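Local coordinates for protein beta-galactosidase (Bacteroides thetaiotaomicron, PDB 5MUJ) that probably releases sugars from chain B of the plant pectin rhamnogalacturonan II as a five-bladed beta-propeller glycoside hydrolase, and binds that glycan in a central pocket, at residues Ser111-Asp114 against Gly115-Cys119. Residues are numbered along the deposited sequence; the frame is centred on the assembly and turned at random.
Sequences SYRD and GKWDC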
loop_
_atom_site.group_PDB
_atom_site.type_symbol
_atom_site.label_atom_id
_atom_site.label_comp_id
_atom_site.label_asym_id
_atom_site.label_seq_id
_atom_site.Cartn_x
_atom_site.Cartn_y
_atom_site.Cartn_z
ATOM N N SER A 111 -12.048 7.044 10.814
ATOM C CA SER A 111 -12.942 6.215 11.609
ATOM C C SER A 111 -14.208 5.912 10.794
ATOM O O SER A 111 -14.523 6.646 9.872
ATOM C CB SER A 111 -13.336 6.970 12.860
ATOM O OG SER A 111 -12.189 7.443 13.554
ATOM N N TYR A 112 -14.959 4.903 11.221
ATOM C CA TYR A 112 -16.251 4.597 10.627
ATOM C C TYR A 112 -17.094 5.866 10.635
ATOM O O TYR A 112 -17.241 6.525 11.663
ATOM C CB TYR A 112 -17.013 3.496 11.372
ATOM C CG TYR A 112 -16.323 2.164 11.428
ATOM C CD1 TYR A 112 -16.012 1.460 10.269
ATOM C CD2 TYR A 112 -15.952 1.619 12.668
ATOM C CE1 TYR A 112 -15.337 0.262 10.347
ATOM C CE2 TYR A 112 -15.281 0.416 12.755
ATOM C CZ TYR A 112 -14.995 -0.281 11.589
ATOM O OH TYR A 112 -14.335 -1.474 11.632
ATOM N N ARG A 113 -17.662 6.166 9.468
ATOM C CA ARG A 113 -18.269 7.427 9.236
ATOM C C ARG A 113 -19.785 7.239 8.925
ATOM O O ARG A 113 -20.228 7.129 7.747
ATOM C CB ARG A 113 -17.495 8.199 8.175
ATOM C CG ARG A 113 -18.104 9.549 7.949
ATOM C CD ARG A 113 -17.267 10.494 7.155
ATOM N NE ARG A 113 -17.272 10.148 5.723
ATOM C CZ ARG A 113 -17.213 11.052 4.738
ATOM N NH1 ARG A 113 -17.224 12.383 4.975
ATOM N NH2 ARG A 113 -17.145 10.627 3.473
ATOM N N ASP A 114 -20.573 7.169 9.998
ATOM C CA ASP A 114 -22.024 6.847 9.885
ATOM C C ASP A 114 -22.774 7.838 9.000
ATOM O O ASP A 114 -22.573 9.058 9.098
ATOM C CB ASP A 114 -22.679 6.823 11.276
ATOM C CG ASP A 114 -22.266 5.622 12.103
ATOM O OD1 ASP A 114 -22.113 4.507 11.567
ATOM O OD2 ASP A 114 -22.079 5.797 13.321
ATOM N N GLY A 115 -23.647 7.313 8.123
ATOM C CA GLY A 115 -24.458 8.153 7.257
ATOM C C GLY A 115 -23.816 8.590 5.950
ATOM O O GLY A 115 -24.439 9.348 5.194
ATOM N N LYS A 116 -22.603 8.104 5.664
ATOM C CA LYS A 116 -21.855 8.478 4.472
ATOM C C LYS A 116 -21.567 7.241 3.610
ATOM O O LYS A 116 -21.771 6.128 4.041
ATOM C CB LYS A 116 -20.558 9.195 4.890
ATOM C CG LYS A 116 -20.823 10.514 5.591
ATOM C CD LYS A 116 -21.260 11.598 4.626
ATOM C CE LYS A 116 -21.724 12.790 5.406
ATOM N NZ LYS A 116 -22.104 13.928 4.581
ATOM N N TRP A 117 -21.068 7.480 2.393
ATOM C CA TRP A 117 -20.792 6.427 1.388
ATOM C C TRP A 117 -19.752 5.415 1.846
ATOM O O TRP A 117 -19.718 4.286 1.392
ATOM C CB TRP A 117 -20.352 7.053 0.063
ATOM C CG TRP A 117 -19.000 7.666 0.064
ATOM C CD1 TRP A 117 -18.659 8.938 0.438
ATOM C CD2 TRP A 117 -17.783 7.019 -0.305
ATOM N NE1 TRP A 117 -17.323 9.132 0.305
ATOM C CE2 TRP A 117 -16.746 7.970 -0.155
ATOM C CE3 TRP A 117 -17.467 5.731 -0.750
ATOM C CZ2 TRP A 117 -15.404 7.667 -0.420
ATOM C CZ3 TRP A 117 -16.170 5.436 -1.042
ATOM C CH2 TRP A 117 -15.129 6.410 -0.873
ATOM N N ASP A 118 -18.887 5.872 2.729
ATOM C CA ASP A 118 -17.781 5.072 3.235
ATOM C C ASP A 118 -18.015 4.672 4.697
ATOM O O ASP A 118 -17.072 4.592 5.472
ATOM C CB ASP A 118 -16.479 5.861 3.072
ATOM C CG ASP A 118 -16.527 7.237 3.717
ATOM O OD1 ASP A 118 -17.564 7.552 4.391
ATOM O OD2 ASP A 118 -15.517 8.004 3.582
ATOM N N CYS A 119 -19.261 4.448 5.108
ATOM C CA CYS A 119 -19.541 4.261 6.535
ATOM C C CYS A 119 -18.839 3.065 7.174
ATOM O O CYS A 119 -18.474 3.135 8.341
ATOM C CB CYS A 119 -21.034 4.184 6.783
ATOM S SG CYS A 119 -21.809 2.829 5.896
#
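R113 reaches across its own loop to D118, and the two side chains hold together the turn pair that links strand 104-110 to strand 121-126, a connection between two blades of the propeller. The arginine leaves the backbone with CG anti to its N (chi1 -178°) and bends at chi3, which brings the guanidinium to the carboxylate. R113 NE donates to the syn lone pair of D118 OD1 at 2.9 Å, in the guanidinium plane; NH2 adds a weak, more bent bond to D118 OD2 at 3.1 Å. Because the two flat groups are turned 63° apart, the salt bridge is lopsided, with the NE bond the straighter. K116 lays its CG over one guanidinium face, 3.6 Å from R113 NE, before its chain bends at chi2 and runs off to D186. That aspartate also pairs with R113 NH1, so one carboxylate serves both cations. L185 O takes R113 NH2 and W117 NE1, while D118 CB sits over the centre of the W117 ring. In the backbone, a type II turn from R113 to K116 is closed by a weak bond from K116 N to R113 O, and a type I turn from K116 to C119 follows. C119 O returns to R113 N, also weakly, and touches the edge of the Y112 ring. A methionine in place of R113 would probably leave the buried D118 carboxylate without its arginine mate in the loop and rob D186 of one of its two cations. D118 OD2 also pairs with R122 and bonds the Y150 hydroxyl; the two arginines probably keep the aspartate ionised. The weak backbone bonds shape the loop itself, while the charge pairs with R122 and D186 probably join it to the following blade.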